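Local structure of Non-structural maintenance of chromosomes element 1 homolog (Xenopus laevis, 7DG2) at residues Cys197-Ile202 / Pro222-Ser227; Asn114-Ser119 / Glu158-Thr163. The protein probably acts as a RING-type E3 ubiquitin ligase that works with a MAGE-family partner inside the SMC5-SMC6 complex, which serves in DNA repair. All coordinates share one frame; numbering follows the deposited sequence.

Contact 1. Residues Cys197-Ile202 / Pro222-Ser227; sequences CENCGI and PNCNES. With ZN (zinc ion), chain H.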
loop_
_atom_site.group_PDB
_atom_site.type_symbol
_atom_site.label_atom_id
_atom_site.label_comp_id
_atom_site.label_asym_id
_atom_site.label_seq_id
_atom_site.Cartn_x
_atom_site.Cartn_y
_atom_site.Cartn_z
ATOM N N CYS A 197 -30.056 19.594 -13.891
ATOM C CA CYS A 197 -31.151 20.328 -14.512
ATOM C C CYS A 197 -30.692 20.833 -15.867
ATOM O O CYS A 197 -29.637 21.460 -15.984
ATOM C CB CYS A 197 -31.601 21.494 -13.635
ATOM S SG CYS A 197 -32.950 22.432 -14.413
ATOM N N GLU A 198 -31.465 20.536 -16.907
ATOM C CA GLU A 198 -31.035 20.970 -18.226
ATOM C C GLU A 198 -31.387 22.421 -18.492
ATOM O O GLU A 198 -30.918 22.984 -19.488
ATOM C CB GLU A 198 -31.626 20.051 -19.292
ATOM C CG GLU A 198 -31.262 18.593 -19.031
ATOM C CD GLU A 198 -31.525 17.688 -20.215
ATOM O OE1 GLU A 198 -30.589 16.971 -20.631
ATOM O OE2 GLU A 198 -32.667 17.689 -20.720
ATOM N N ASN A 199 -32.170 23.042 -17.609
ATOM C CA ASN A 199 -32.455 24.465 -17.727
ATOM C C ASN A 199 -31.449 25.323 -16.964
ATOM O O ASN A 199 -30.881 26.254 -17.538
ATOM C CB ASN A 199 -33.877 24.765 -17.248
ATOM C CG ASN A 199 -34.216 26.234 -17.349
ATOM O OD1 ASN A 199 -34.214 26.807 -18.440
ATOM N ND2 ASN A 199 -34.497 26.857 -16.208
ATOM N N CYS A 200 -31.215 25.031 -15.676
ATOM C CA CYS A 200 -30.359 25.877 -14.851
ATOM C C CYS A 200 -29.051 25.223 -14.428
ATOM O O CYS A 200 -28.206 25.905 -13.835
ATOM C CB CYS A 200 -31.102 26.338 -13.590
ATOM S SG CYS A 200 -31.220 25.082 -12.304
ATOM N N GLY A 201 -28.867 23.930 -14.682
ATOM C CA GLY A 201 -27.578 23.297 -14.481
ATOM C C GLY A 201 -27.281 22.768 -13.090
ATOM O O GLY A 201 -26.178 22.235 -12.876
ATOM N N ILE A 202 -28.200 22.885 -12.135
ATOM C CA ILE A 202 -27.872 22.439 -10.782
ATOM C C ILE A 202 -27.782 20.918 -10.758
ATOM O O ILE A 202 -28.499 20.236 -11.503
ATOM C CB ILE A 202 -28.872 22.936 -9.726
ATOM C CG1 ILE A 202 -30.280 22.409 -10.008
ATOM C CG2 ILE A 202 -28.803 24.460 -9.592
ATOM C CD1 ILE A 202 -30.675 21.237 -9.137
ATOM N N PRO A 222 -35.541 21.837 -7.901
ATOM C CA PRO A 222 -35.646 22.627 -6.661
ATOM C C PRO A 222 -35.095 24.037 -6.779
ATOM O O PRO A 222 -35.293 24.832 -5.851
ATOM C CB PRO A 222 -34.832 21.813 -5.643
ATOM C CG PRO A 222 -34.167 20.690 -6.415
ATOM C CD PRO A 222 -34.408 20.900 -7.875
ATOM N N ASN A 223 -34.416 24.373 -7.875
ATOM C CA ASN A 223 -33.792 25.678 -8.053
ATOM C C ASN A 223 -34.532 26.576 -9.028
ATOM O O ASN A 223 -34.689 27.770 -8.760
ATOM C CB ASN A 223 -32.344 25.508 -8.530
ATOM C CG ASN A 223 -31.589 26.823 -8.588
ATOM O OD1 ASN A 223 -31.465 27.520 -7.582
ATOM N ND2 ASN A 223 -31.065 27.158 -9.764
ATOM N N CYS A 224 -34.977 26.046 -10.167
ATOM C CA CYS A 224 -35.646 26.850 -11.179
ATOM C C CYS A 224 -37.084 26.422 -11.439
ATOM O O CYS A 224 -37.761 27.061 -12.250
ATOM C CB CYS A 224 -34.859 26.813 -12.497
ATOM S SG CYS A 224 -35.033 25.265 -13.433
ATOM N N ASN A 225 -37.558 25.352 -10.796
ATOM C CA ASN A 225 -38.932 24.849 -10.868
ATOM C C ASN A 225 -39.336 24.324 -12.244
ATOM O O ASN A 225 -40.514 23.996 -12.445
ATOM C CB ASN A 225 -39.946 25.907 -10.418
ATOM C CG ASN A 225 -39.745 26.320 -8.980
ATOM O OD1 ASN A 225 -39.153 25.582 -8.187
ATOM N ND2 ASN A 225 -40.231 27.503 -8.628
ATOM N N GLU A 226 -38.414 24.230 -13.199
ATOM C CA GLU A 226 -38.730 23.538 -14.441
ATOM C C GLU A 226 -38.903 22.050 -14.165
ATOM O O GLU A 226 -38.316 21.500 -13.231
ATOM C CB GLU A 226 -37.634 23.754 -15.486
ATOM C CG GLU A 226 -37.510 25.188 -15.991
ATOM C CD GLU A 226 -38.824 25.752 -16.500
ATOM O OE1 GLU A 226 -39.566 26.372 -15.700
ATOM O OE2 GLU A 226 -39.111 25.576 -17.703
ATOM N N SER A 227 -39.740 21.396 -14.968
ATOM C CA SER A 227 -39.982 19.978 -14.744
ATOM C C SER A 227 -38.687 19.195 -14.940
ATOM O O SER A 227 -37.897 19.486 -15.843
ATOM C CB SER A 227 -41.075 19.456 -15.676
ATOM O OG SER A 227 -40.753 19.701 -17.029
HETATM ZN ZN ZN H . -33.230 23.984 -12.635
#
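The loops 197-202 and 222-227, neither of them helix nor strand, approach closest at Cys-200 and Cys-224, whose CA atoms are 6.5 Å apart, and a zinc ion fills the gap between them. Cys-197 SG binds the metal at 2.4 Å, alongside the SG atoms of Cys-200 and Cys-224; Cys-221 supplies the fourth sulfur of this Cys4 site. Two asparagines reach across in opposite directions, each to a thiolate of the facing loop. Asn-199 ND2 donates to Cys-224 SG at 3.2 Å, with the sulfur lying 10° out of the amide plane. In return, Asn-223 ND2 meets Cys-200 SG at 3.3 Å, and the N-H points almost straight at the sulfur (173°). Both amides owe this reach to a CG set anti to the backbone N, as in Asn-223 (chi1 -174°). Ile-202 CG2 packs 3.5 Å from Asn-223 ND2. Backbone N-H groups add to the shell: Cys-200 N donates to Cys-197 SG, and Glu-226 N to Cys-224 SG. Every thiolate of these two loops thus accepts at least one N-H bond, which would be expected to spread its negative charge and favour the metal-bound form in this RING-like finger.

Contact 2. Residues Asn114-Ser119 / Glu158-Thr163; sequences NGFATS and EYTLHT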
loop_
_atom_site.group_PDB
_atom_site.type_symbol
_atom_site.label_atom_id
_atom_site.label_comp_id
_atom_site.label_asym_id
_atom_site.label_seq_id
_atom_site.Cartn_x
_atom_site.Cartn_y
_atom_site.Cartn_z
ATOM N N ASN A 114 -21.005 13.887 -17.592
ATOM C CA ASN A 114 -21.165 12.481 -17.235
ATOM C C ASN A 114 -20.309 12.054 -16.048
ATOM O O ASN A 114 -20.592 11.013 -15.441
ATOM C CB ASN A 114 -20.821 11.593 -18.436
ATOM C CG ASN A 114 -19.638 12.127 -19.249
ATOM O OD1 ASN A 114 -19.605 13.304 -19.638
ATOM N ND2 ASN A 114 -18.661 11.259 -19.514
ATOM N N GLY A 115 -19.289 12.826 -15.689
ATOM C CA GLY A 115 -18.382 12.391 -14.638
ATOM C C GLY A 115 -17.331 11.394 -15.071
ATOM O O GLY A 115 -16.638 10.837 -14.206
ATOM N N PHE A 116 -17.174 11.148 -16.374
ATOM C CA PHE A 116 -16.133 10.266 -16.888
ATOM C C PHE A 116 -15.260 10.998 -17.904
ATOM O O PHE A 116 -15.731 11.889 -18.617
ATOM C CB PHE A 116 -16.735 9.020 -17.532
ATOM C CG PHE A 116 -17.286 8.028 -16.538
ATOM C CD1 PHE A 116 -18.527 8.230 -15.954
ATOM C CD2 PHE A 116 -16.561 6.891 -16.201
ATOM C CE1 PHE A 116 -19.042 7.312 -15.035
ATOM C CE2 PHE A 116 -17.072 5.968 -15.276
ATOM C CZ PHE A 116 -18.304 6.184 -14.703
ATOM N N ALA A 117 -13.980 10.617 -17.958
ATOM C CA ALA A 117 -13.069 11.036 -19.021
ATOM C C ALA A 117 -12.756 9.836 -19.908
ATOM O O ALA A 117 -12.657 8.709 -19.421
ATOM C CB ALA A 117 -11.773 11.617 -18.444
ATOM N N THR A 118 -12.646 10.058 -21.217
ATOM C CA THR A 118 -12.344 8.961 -22.127
ATOM C C THR A 118 -10.837 8.795 -22.280
ATOM O O THR A 118 -10.065 9.698 -21.977
ATOM C CB THR A 118 -12.936 9.222 -23.505
ATOM O OG1 THR A 118 -12.342 10.427 -24.007
ATOM C CG2 THR A 118 -14.440 9.420 -23.422
ATOM N N SER A 119 -10.424 7.633 -22.790
ATOM C CA SER A 119 -9.001 7.414 -23.059
ATOM C C SER A 119 -8.417 8.485 -23.977
ATOM O O SER A 119 -7.320 9.000 -23.724
ATOM C CB SER A 119 -8.776 6.030 -23.667
ATOM O OG SER A 119 -9.027 5.015 -22.707
ATOM N N GLU A 158 -13.164 4.345 -20.089
ATOM C CA GLU A 158 -13.587 5.607 -19.499
ATOM C C GLU A 158 -13.310 5.556 -18.005
ATOM O O GLU A 158 -13.357 4.487 -17.393
ATOM C CB GLU A 158 -15.070 5.896 -19.769
ATOM C CG GLU A 158 -15.383 5.841 -21.255
ATOM C CD GLU A 158 -16.738 6.422 -21.619
ATOM O OE1 GLU A 158 -17.205 7.349 -20.924
ATOM O OE2 GLU A 158 -17.329 5.948 -22.611
ATOM N N TYR A 159 -12.994 6.713 -17.438
ATOM C CA TYR A 159 -12.484 6.793 -16.075
ATOM C C TYR A 159 -13.250 7.829 -15.275
ATOM O O TYR A 159 -13.495 8.937 -15.754
ATOM C CB TYR A 159 -10.998 7.163 -16.076
ATOM C CG TYR A 159 -10.156 6.131 -16.776
ATOM C CD1 TYR A 159 -9.962 6.183 -18.159
ATOM C CD2 TYR A 159 -9.584 5.079 -16.067
ATOM C CE1 TYR A 159 -9.224 5.230 -18.801
ATOM C CE2 TYR A 159 -8.827 4.116 -16.713
ATOM C CZ TYR A 159 -8.656 4.203 -18.080
ATOM O OH TYR A 159 -7.910 3.267 -18.753
ATOM N N THR A 160 -13.595 7.478 -14.038
ATOM C CA THR A 160 -14.100 8.456 -13.091
ATOM C C THR A 160 -13.277 8.344 -11.807
ATOM O O THR A 160 -12.418 7.466 -11.670
ATOM C CB THR A 160 -15.610 8.258 -12.827
ATOM O OG1 THR A 160 -16.128 9.378 -12.087
ATOM C CG2 THR A 160 -15.850 6.970 -12.050
ATOM N N LEU A 161 -13.512 9.263 -10.881
ATOM C CA LEU A 161 -12.828 9.205 -9.596
ATOM C C LEU A 161 -13.365 8.039 -8.780
ATOM O O LEU A 161 -14.574 7.804 -8.736
ATOM C CB LEU A 161 -13.034 10.503 -8.815
ATOM C CG LEU A 161 -12.539 11.797 -9.435
ATOM C CD1 LEU A 161 -12.720 12.920 -8.435
ATOM C CD2 LEU A 161 -11.084 11.666 -9.847
ATOM N N HIS A 162 -12.462 7.303 -8.130
ATOM C CA HIS A 162 -12.891 6.261 -7.202
ATOM C C HIS A 162 -13.564 6.890 -5.986
ATOM O O HIS A 162 -13.284 8.035 -5.622
ATOM C CB HIS A 162 -11.676 5.418 -6.763
ATOM C CG HIS A 162 -12.037 4.088 -6.164
ATOM N ND1 HIS A 162 -12.508 3.948 -4.873
ATOM C CD2 HIS A 162 -11.990 2.840 -6.683
ATOM C CE1 HIS A 162 -12.744 2.671 -4.629
ATOM N NE2 HIS A 162 -12.447 1.980 -5.715
ATOM N N THR A 163 -14.459 6.129 -5.344
ATOM C CA THR A 163 -15.010 6.578 -4.067
ATOM C C THR A 163 -13.902 6.996 -3.102
ATOM O O THR A 163 -14.017 8.010 -2.412
ATOM C CB THR A 163 -15.865 5.472 -3.454
ATOM O OG1 THR A 163 -16.913 5.134 -4.370
ATOM C CG2 THR A 163 -16.475 5.936 -2.135
#
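Ala-117 and Tyr-159 form the hydrogen-bonded pair of an antiparallel bridge in a three-stranded sheet, consistent with a winged-helix-type domain of the HTH clan, with 152-155 and 158-161 as the wing hairpin and 117-118 as the short strand that pairs with it. The evidence is reciprocal: Ala-117 N donates to Tyr-159 O at 2.8 Å, and Tyr-159 N returns the bond to Ala-117 O. Thr-118 and Glu-158 make the next, non-hydrogen-bonded pair, their side chains running side by side in the same direction. Beyond the bridge, Phe-116 lays one ring face against Thr-160, whose CB sits 3.7 Å from the ring centroid and 14° off its normal, a CH-pi contact. Thr-160 CG2 extends this over the rim, 3.6 Å from Phe-116 CE2. On the face that carries Ala-117 and Tyr-159, the Tyr-159 ring has Ser-119 OG in its plane at the edge; the Ser-119 hydroxyl is itself hydrogen-bonded to Gly-157 O. Further out, Ile-109 of helix 96-111 packs on Ala-117, and strand 152-155 pairs with 158-161 through Ile-153 and Thr-160. Thr-160, in contact with both Ile-109 and Ile-153, turns OG1 anti to the backbone N (chi1 -169°) and donates it to Gly-115 O at 2.6 Å, the donor tilted 19° from the carbonyl plane.

Contact 1 belongs to the RING-like domain and contact 2 to the Nse1 region, with centres about 24 Å apart and nearest atoms about 11 Å apart. They share no helix or strand. The centre of contact 2 is about 12 Å from the centre of the chain, and the contact is partly buried; that of contact 1, a surface contact, is about 26 Å away. Their chemistry differs as well: in 114-119 / 158-163, main-chain hydrogen bonds set the register, with a CH-pi contact and a threonine hydroxyl bond beside them, whereas 197-202 / 222-227 has no strand pairing and relies on the metal, with side-chain amides bonded to sulfur. The loops of contact 1 bury 300 Å² together, against 396 Å² in contact 2.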